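PDB 4MMG: mRNA interferase toxin YafQ from Escherichia coli, which cleaves mRNA on the ribosome at lysine codons followed by G or A, as the toxin of the DinJ-YafQ toxin-antitoxin pair, inhibiting translation elongation. Local coordinates for residues E10-Y15 / R83-G88; N30-L35 / P69-I74; K60-A65 / I74-D79. The protein carries 1 engineered substitution. One frame throughout, in Å; residues are numbered along the deposited sequence.

Interaction 1: residues E10-Y15 / R83-G88; sequences EYSGQY and RFERTG. With SO4 (sulfate ion), chain E.
Glu10 and Arg83 pair as parallel neighbours at the edge of the RelE-type mixed sheet, where strand 8-11 runs beside strand 81-88. Their carboxylate and guanidinium planes stand 87° apart, and Arg83 NH1 reaches Glu10 OE1 (2.9 Å) from the anti side, well out of the carboxylate plane. The same guanidinium gives NE to Glu85 OE1 on the syn side (2.8 Å) and NH2 to a sulfate oxygen, so two carboxylates and the sulfate, probably from the crystallisation liquor, fix its rotation.

On the other face of the sheet Tyr11 and Phe84 are joined by Tyr15 of helix 13-24, and all three touch Met36 of helix 29-40. Tyr11 and Phe84 point the same way with rings 26° from parallel but slid apart, leaving Tyr11 CE2 near Phe84 CD2 (3.4 Å). Tyr15, its CG anti to the backbone N (chi1 -170°), lies beside Phe84, pointing likewise, and receives Phe84 CB almost exactly over its ring centre, a CH-pi contact of 3.6 Å.

Phe84 O accepts a hydrogen bond from Ser12 N. Ser12 is the N-cap of helix 13-24: its OG donates to Glu85 O, at a classic bulge (2.7 Å), while accepting from Tyr15 N (2.8 Å).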
# COMPACT_ATOMS: atom_id res chain seq x y z
N GLU A 10 11.05 0.94 -1.19
CA GLU A 10 11.06 2.25 -0.56
C GLU A 10 9.85 2.44 0.35
O GLU A 10 8.77 1.88 0.10
CB GLU A 10 11.08 3.37 -1.60
CG GLU A 10 12.20 3.24 -2.63
CD GLU A 10 12.17 4.35 -3.66
OE1 GLU A 10 11.29 5.24 -3.59
OE2 GLU A 10 13.04 4.34 -4.55
N TYR A 11 10.03 3.24 1.39
CA TYR A 11 8.96 3.59 2.30
C TYR A 11 8.97 5.10 2.47
O TYR A 11 9.97 5.66 2.92
CB TYR A 11 9.17 2.94 3.67
CG TYR A 11 9.26 1.44 3.64
CD1 TYR A 11 10.45 0.79 3.33
CD2 TYR A 11 8.14 0.66 3.90
CE1 TYR A 11 10.53 -0.59 3.29
CE2 TYR A 11 8.21 -0.72 3.86
CZ TYR A 11 9.40 -1.33 3.56
OH TYR A 11 9.46 -2.71 3.52
N SER A 12 7.88 5.78 2.11
CA SER A 12 7.83 7.22 2.33
C SER A 12 7.87 7.50 3.83
O SER A 12 7.52 6.64 4.65
CB SER A 12 6.56 7.81 1.75
OG SER A 12 5.46 7.45 2.57
N GLY A 13 8.30 8.71 4.20
CA GLY A 13 8.25 9.11 5.59
C GLY A 13 6.84 9.03 6.14
O GLY A 13 6.63 8.57 7.27
N GLN A 14 5.87 9.44 5.34
CA GLN A 14 4.48 9.37 5.77
C GLN A 14 4.02 7.93 6.01
O GLN A 14 3.25 7.67 6.94
CB GLN A 14 3.56 10.06 4.77
CG GLN A 14 2.13 10.19 5.26
CD GLN A 14 2.03 11.02 6.52
OE1 GLN A 14 2.64 12.09 6.62
NE2 GLN A 14 1.29 10.52 7.51
N TYR A 15 4.52 6.98 5.21
CA TYR A 15 4.13 5.58 5.38
C TYR A 15 4.45 5.07 6.78
O TYR A 15 3.65 4.39 7.40
CB TYR A 15 4.80 4.68 4.34
CG TYR A 15 4.22 3.29 4.34
CD1 TYR A 15 2.99 3.05 3.76
CD2 TYR A 15 4.88 2.22 4.93
CE1 TYR A 15 2.43 1.80 3.75
CE2 TYR A 15 4.33 0.94 4.93
CZ TYR A 15 3.09 0.75 4.33
OH TYR A 15 2.49 -0.49 4.29
N ARG A 83 7.42 1.37 -3.98
CA ARG A 83 7.38 2.38 -2.92
C ARG A 83 6.07 2.32 -2.15
O ARG A 83 4.99 2.53 -2.71
CB ARG A 83 7.60 3.78 -3.50
CG ARG A 83 7.52 4.90 -2.49
CD ARG A 83 7.90 6.22 -3.14
NE ARG A 83 7.92 7.33 -2.20
CZ ARG A 83 9.01 7.74 -1.54
NH1 ARG A 83 10.17 7.12 -1.72
NH2 ARG A 83 8.93 8.76 -0.69
N PHE A 84 6.16 2.01 -0.86
CA PHE A 84 5.00 2.07 0.02
C PHE A 84 4.76 3.52 0.42
O PHE A 84 5.60 4.14 1.06
CB PHE A 84 5.23 1.16 1.22
CG PHE A 84 5.36 -0.29 0.85
CD1 PHE A 84 4.24 -1.02 0.49
CD2 PHE A 84 6.60 -0.91 0.83
CE1 PHE A 84 4.35 -2.35 0.13
CE2 PHE A 84 6.72 -2.24 0.48
CZ PHE A 84 5.59 -2.96 0.12
N GLU A 85 3.61 4.06 0.03
CA GLU A 85 3.38 5.50 0.11
C GLU A 85 2.51 5.96 1.28
O GLU A 85 2.91 6.85 2.03
CB GLU A 85 2.81 6.02 -1.22
CG GLU A 85 2.76 7.52 -1.32
CD GLU A 85 4.13 8.17 -1.37
OE1 GLU A 85 5.13 7.48 -1.68
OE2 GLU A 85 4.22 9.39 -1.09
N ARG A 86 1.31 5.39 1.40
CA ARG A 86 0.42 5.69 2.52
C ARG A 86 -0.41 4.46 2.86
O ARG A 86 -0.61 3.58 2.02
CB ARG A 86 -0.54 6.84 2.18
CG ARG A 86 0.10 8.22 2.14
CD ARG A 86 -0.82 9.29 2.69
NE ARG A 86 -1.11 9.08 4.11
CZ ARG A 86 -2.00 9.79 4.80
NH1 ARG A 86 -2.71 10.73 4.20
NH2 ARG A 86 -2.20 9.53 6.08
N THR A 87 -0.89 4.42 4.09
CA THR A 87 -1.91 3.44 4.46
C THR A 87 -2.87 4.02 5.49
O THR A 87 -2.47 4.80 6.36
CB THR A 87 -1.29 2.09 4.92
OG1 THR A 87 -2.32 1.11 5.03
CG2 THR A 87 -0.60 2.24 6.27
N GLY A 88 -4.15 3.67 5.37
CA GLY A 88 -5.15 4.18 6.29
C GLY A 88 -6.54 4.07 5.70
O GLY A 88 -6.77 3.29 4.78
S SO4 E . 6.97 11.74 -0.67
O1 SO4 E . 5.71 12.49 -0.65
O2 SO4 E . 6.72 10.37 -1.13
O3 SO4 E . 7.54 11.74 0.67
O4 SO4 E . 7.89 12.39 -1.60

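Interaction 2: residues N30-L35 / P69-I74; sequences NKLKYL and PDWILI
Segment 30-35 of helix 29-40 lies over residues 71-74 of strand 71-77, with the axes of these short segments 10.5 Å apart at closest approach and their N-to-C directions 30° from parallel, a separation bridged by side chains alone. Leu32 and Leu35 come down from the helix, one turn apart, to meet Trp71 and Leu73, which rise from the same face of the strand. This is helix-on-sheet packing in the alpha/beta core of the RelE-type fold, with helix 29-40 covering one face of the central strand.

Leu32 and Trp71 cross at about a right angle. The far, six-membered part of the indole does the touching: CZ2 comes to 3.6 Å from Leu32 CB, and the leucine approaches the ring obliquely. Trp71 has its CG anti to the backbone N (chi1 -175°), which extends the indole from the strand toward the helix. Its NE1 forms a weak hydrogen bond with Thr87 OG1 on the neighbouring strand, so the polar edge of the ring is engaged within the sheet while its hydrocarbon end serves the helix.

Further along the strand, Leu35 and Leu73 meet methyl to methyl, with Leu35 CD2 3.8 Å from Leu73 CD2. A looser approach of 4.4 Å joins Leu32 CD1 and Leu73 CD1, so that Leu73 turns one methyl to each helix leucine. Tyr15 of helix 13-24 packs on both Leu32 and Leu73, and Ala65 of strand 63-66 touches Leu35, extending the apolar layer to helix 13-24 on one hand and strand 63-66 on the other.

No hydrogen bond joins the two segments, so this contact rests on van der Waals packing and the burial of hydrocarbon, which implies little directional constraint from polar groups here.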
# COMPACT_ATOMS: atom_id res chain seq x y z
N ASN A 30 -0.84 -8.00 10.70
CA ASN A 30 -0.49 -9.15 9.87
C ASN A 30 -1.11 -9.09 8.48
O ASN A 30 -0.51 -9.54 7.51
CB ASN A 30 -0.83 -10.47 10.57
CG ASN A 30 0.16 -10.84 11.66
OD1 ASN A 30 1.28 -10.33 11.69
ND2 ASN A 30 -0.24 -11.74 12.55
N LYS A 31 -2.30 -8.49 8.36
CA LYS A 31 -2.94 -8.39 7.05
C LYS A 31 -2.17 -7.44 6.13
O LYS A 31 -2.01 -7.70 4.94
CB LYS A 31 -4.39 -7.92 7.19
CG LYS A 31 -5.31 -8.90 7.90
CD LYS A 31 -6.76 -8.44 7.79
CE LYS A 31 -7.73 -9.44 8.39
NZ LYS A 31 -9.14 -9.03 8.10
N LEU A 32 -1.68 -6.34 6.69
CA LEU A 32 -0.90 -5.41 5.89
C LEU A 32 0.45 -6.02 5.54
O LEU A 32 0.93 -5.90 4.40
CB LEU A 32 -0.70 -4.10 6.65
CG LEU A 32 0.21 -3.08 5.97
CD1 LEU A 32 -0.40 -2.63 4.66
CD2 LEU A 32 0.49 -1.90 6.89
N LYS A 33 1.06 -6.69 6.51
CA LYS A 33 2.35 -7.34 6.28
C LYS A 33 2.27 -8.38 5.16
O LYS A 33 3.17 -8.47 4.33
CB LYS A 33 2.89 -7.95 7.57
CG LYS A 33 3.29 -6.89 8.60
CD LYS A 33 3.62 -7.50 9.96
CE LYS A 33 3.93 -6.40 10.96
NZ LYS A 33 4.18 -6.92 12.33
N TYR A 34 1.18 -9.15 5.13
CA TYR A 34 1.05 -10.19 4.11
C TYR A 34 1.01 -9.58 2.71
O TYR A 34 1.69 -10.04 1.79
CB TYR A 34 -0.17 -11.07 4.37
CG TYR A 34 -0.19 -12.31 3.52
CD1 TYR A 34 0.63 -13.38 3.82
CD2 TYR A 34 -1.00 -12.39 2.39
CE1 TYR A 34 0.64 -14.52 3.04
CE2 TYR A 34 -1.00 -13.53 1.59
CZ TYR A 34 -0.17 -14.59 1.93
OH TYR A 34 -0.14 -15.74 1.17
N LEU A 35 0.22 -8.51 2.57
CA LEU A 35 0.13 -7.80 1.30
C LEU A 35 1.48 -7.21 0.90
O LEU A 35 1.91 -7.34 -0.25
CB LEU A 35 -0.92 -6.70 1.41
CG LEU A 35 -1.01 -5.71 0.26
CD1 LEU A 35 -1.27 -6.41 -1.06
CD2 LEU A 35 -2.13 -4.72 0.56
N PRO A 69 -12.15 -3.45 3.87
CA PRO A 69 -13.00 -2.51 3.13
C PRO A 69 -12.68 -1.03 3.36
O PRO A 69 -12.84 -0.23 2.43
CB PRO A 69 -14.40 -2.85 3.63
CG PRO A 69 -14.32 -4.31 3.92
CD PRO A 69 -12.95 -4.50 4.52
N ASP A 70 -12.23 -0.67 4.56
CA ASP A 70 -11.83 0.72 4.81
C ASP A 70 -10.40 0.80 5.33
O ASP A 70 -10.08 1.62 6.19
CB ASP A 70 -12.80 1.42 5.76
CG ASP A 70 -12.61 2.94 5.79
OD1 ASP A 70 -12.24 3.53 4.75
OD2 ASP A 70 -12.82 3.54 6.87
N TRP A 71 -9.53 -0.05 4.79
CA TRP A 71 -8.10 0.05 5.06
C TRP A 71 -7.38 -0.14 3.74
O TRP A 71 -7.38 -1.24 3.18
CB TRP A 71 -7.66 -1.01 6.06
CG TRP A 71 -6.21 -0.91 6.49
CD1 TRP A 71 -5.32 0.08 6.19
CD2 TRP A 71 -5.51 -1.84 7.33
NE1 TRP A 71 -4.10 -0.18 6.79
CE2 TRP A 71 -4.20 -1.35 7.49
CE3 TRP A 71 -5.87 -3.04 7.95
CZ2 TRP A 71 -3.24 -2.03 8.25
CZ3 TRP A 71 -4.91 -3.72 8.70
CH2 TRP A 71 -3.62 -3.21 8.85
N ILE A 72 -6.79 0.95 3.25
CA ILE A 72 -6.18 1.02 1.93
C ILE A 72 -4.67 1.10 2.05
O ILE A 72 -4.16 1.72 2.98
CB ILE A 72 -6.61 2.33 1.23
CG1 ILE A 72 -8.12 2.46 1.24
CG2 ILE A 72 -6.05 2.41 -0.20
CD1 ILE A 72 -8.75 1.50 0.37
N LEU A 73 -3.98 0.48 1.10
CA LEU A 73 -2.55 0.70 0.89
C LEU A 73 -2.38 1.42 -0.45
O LEU A 73 -2.85 0.93 -1.48
CB LEU A 73 -1.80 -0.62 0.85
CG LEU A 73 -0.34 -0.50 0.38
CD1 LEU A 73 0.48 0.24 1.41
CD2 LEU A 73 0.29 -1.86 0.07
N ILE A 74 -1.72 2.58 -0.42
CA ILE A 74 -1.32 3.28 -1.64
C ILE A 74 0.17 3.04 -1.84
O ILE A 74 0.99 3.28 -0.93
CB ILE A 74 -1.60 4.79 -1.58
CG1 ILE A 74 -3.10 5.07 -1.51
CG2 ILE A 74 -1.00 5.49 -2.79
CD1 ILE A 74 -3.44 6.54 -1.32

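Interaction 3: residues K60-A65 / I74-D79; sequences KGYRDA and IYKLTD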
# COMPACT_ATOMS: atom_id res chain seq x y z
N LYS A 60 -2.15 10.05 -9.22
CA LYS A 60 -1.73 9.52 -10.51
C LYS A 60 -0.33 8.92 -10.42
O LYS A 60 0.56 9.50 -9.80
CB LYS A 60 -1.77 10.64 -11.56
CG LYS A 60 -1.42 10.19 -12.97
CD LYS A 60 -1.50 11.38 -13.93
CE LYS A 60 -0.76 11.12 -15.24
NZ LYS A 60 -1.49 10.18 -16.13
N GLY A 61 -0.15 7.74 -11.01
CA GLY A 61 1.13 7.04 -10.96
C GLY A 61 1.21 6.01 -9.84
O GLY A 61 2.11 5.17 -9.84
N TYR A 62 0.27 6.08 -8.90
CA TYR A 62 0.21 5.14 -7.77
C TYR A 62 -0.92 4.13 -7.96
O TYR A 62 -1.73 4.24 -8.89
CB TYR A 62 0.01 5.90 -6.46
CG TYR A 62 1.19 6.76 -6.03
CD1 TYR A 62 1.34 8.06 -6.51
CD2 TYR A 62 2.14 6.27 -5.14
CE1 TYR A 62 2.41 8.84 -6.10
CE2 TYR A 62 3.21 7.05 -4.74
CZ TYR A 62 3.34 8.33 -5.22
OH TYR A 62 4.40 9.11 -4.81
N ARG A 63 -0.96 3.14 -7.05
CA ARG A 63 -1.99 2.10 -7.06
C ARG A 63 -2.63 1.99 -5.67
O ARG A 63 -2.05 2.45 -4.68
CB ARG A 63 -1.40 0.74 -7.45
CG ARG A 63 -0.68 0.74 -8.78
CD ARG A 63 -0.24 -0.66 -9.19
NE ARG A 63 -1.38 -1.53 -9.50
CZ ARG A 63 -2.03 -1.52 -10.66
NH1 ARG A 63 -1.64 -0.70 -11.63
NH2 ARG A 63 -3.06 -2.33 -10.86
N ASP A 64 -3.80 1.37 -5.64
CA ASP A 64 -4.67 1.27 -4.47
C ASP A 64 -5.01 -0.20 -4.28
O ASP A 64 -5.63 -0.81 -5.15
CB ASP A 64 -5.96 2.06 -4.76
CG ASP A 64 -6.98 2.05 -3.63
OD1 ASP A 64 -7.18 1.03 -2.94
OD2 ASP A 64 -7.65 3.09 -3.47
N ALA A 65 -4.59 -0.79 -3.15
CA ALA A 65 -5.06 -2.13 -2.78
C ALA A 65 -5.81 -2.06 -1.46
O ALA A 65 -5.41 -1.32 -0.55
CB ALA A 65 -3.89 -3.10 -2.67
N ILE A 74 -1.72 2.58 -0.42
CA ILE A 74 -1.32 3.28 -1.64
C ILE A 74 0.17 3.04 -1.84
O ILE A 74 0.99 3.28 -0.93
CB ILE A 74 -1.60 4.79 -1.58
CG1 ILE A 74 -3.10 5.07 -1.51
CG2 ILE A 74 -1.00 5.49 -2.79
CD1 ILE A 74 -3.44 6.54 -1.32
N TYR A 75 0.53 2.55 -3.01
CA TYR A 75 1.92 2.22 -3.32
C TYR A 75 2.22 2.54 -4.79
O TYR A 75 1.30 2.70 -5.61
CB TYR A 75 2.22 0.75 -3.00
CG TYR A 75 1.50 -0.21 -3.92
CD1 TYR A 75 0.17 -0.54 -3.71
CD2 TYR A 75 2.15 -0.75 -5.02
CE1 TYR A 75 -0.50 -1.40 -4.56
CE2 TYR A 75 1.50 -1.60 -5.88
CZ TYR A 75 0.18 -1.92 -5.65
OH TYR A 75 -0.45 -2.77 -6.53
N LYS A 76 3.50 2.63 -5.13
CA LYS A 76 3.90 2.80 -6.52
C LYS A 76 4.74 1.60 -6.92
O LYS A 76 5.56 1.13 -6.13
CB LYS A 76 4.69 4.10 -6.71
CG LYS A 76 5.31 4.23 -8.11
CD LYS A 76 5.96 5.59 -8.31
CE LYS A 76 4.93 6.68 -8.52
NZ LYS A 76 5.59 8.01 -8.66
N LEU A 77 4.51 1.08 -8.12
CA LEU A 77 5.29 -0.04 -8.62
C LEU A 77 5.70 0.20 -10.07
O LEU A 77 4.86 0.30 -10.96
CB LEU A 77 4.50 -1.35 -8.50
CG LEU A 77 5.26 -2.60 -8.95
CD1 LEU A 77 6.41 -2.89 -8.01
CD2 LEU A 77 4.30 -3.78 -8.99
N THR A 78 7.01 0.30 -10.27
CA THR A 78 7.58 0.34 -11.62
C THR A 78 8.62 -0.77 -11.73
O THR A 78 8.82 -1.55 -10.79
CB THR A 78 8.25 1.68 -11.91
OG1 THR A 78 9.47 1.78 -11.16
CG2 THR A 78 7.32 2.84 -11.56
N ASP A 79 9.29 -0.85 -12.88
CA ASP A 79 10.36 -1.84 -13.03
C ASP A 79 11.53 -1.53 -12.09
O ASP A 79 12.28 -2.43 -11.71
CB ASP A 79 10.84 -1.90 -14.48
CG ASP A 79 9.80 -2.46 -15.43
OD1 ASP A 79 8.80 -3.04 -14.95
OD2 ASP A 79 9.99 -2.33 -16.66
O HOH W 1 3.42 9.58 -9.59
O HOH W 2 2.36 2.35 -9.63
O HOH W 3 6.98 8.03 -5.65
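Arg63 and Tyr75 form a hydrogen-bonded pair in the antiparallel beta hairpin of strands 63-66 and 71-77, inside the mixed sheet of this RelE-family toxin. Two backbone bonds hold the pair: Arg63 N to Tyr75 O (2.7 Å) and Tyr75 N to Arg63 O (3.1 Å). The latter carbonyl also meets Ile74 CA in a CA-H...O contact. Asp64 and Ile74 follow as the non-hydrogen-bonded pair.

Two ring faces are covered by side chains. Arg63 CB sits over the Tyr75 ring, offset toward its rim, in a CH-pi contact. The arginine chain, bent at chi3 (67°), then follows the phenol outward until NE makes a weak hydrogen bond to Tyr75 OH (3.4 Å), which lies at the guanidinium edge. Asp52 is the stronger partner of both groups, taking a salt bridge from Arg63 NE and a hydrogen bond from Tyr75, and so gathers the two polar ends. Across the neighbouring pair, Lys76 lies over one face of Tyr62: CE is centred 4.0 Å from the ring centroid, 11° off the normal, and NZ makes an off-centre cation-pi contact at 4.5 Å. Just before strand 63-66, Gly61 O lies close to Lys76 CE. Apolar packing is limited: Tyr62 CB touches Ile74 CG2 (3.8 Å), and Ala65 CB approaches the Tyr75 ring.

Three waters bridge the segments at the Lys60-Tyr62 end. One molecule bonds Tyr62 OH and, weakly, Lys76 NZ; another accepts from Lys76 NZ and donates to Lys60 O. A third continues the ladder beyond the direct bonds, donating to Gly61 O (2.8 Å) while accepting from Leu77 N (2.9 Å).

Strand 71-77 ties the three together: interactions 2 and 3 share Ile74, and strand 81-88 of interaction 1 hydrogen-bonds along its other edge, through Arg83 with Lys76 and Gly88 with Ile72. Interaction 2 is the buried, wholly apolar one, joining helix to sheet, whereas interactions 1 and 3 pair strands by backbone bonds and are only partly buried. Interaction 1 separates an aromatic face from a face of ion pairs and sulfate, whereas in interaction 3 the two aromatic rings are themselves covered by basic side chains, with waters alongside. Tyr15 of interaction 1 packs on Leu73 of interaction 2, and Glu85 touches Tyr62 of interaction 3.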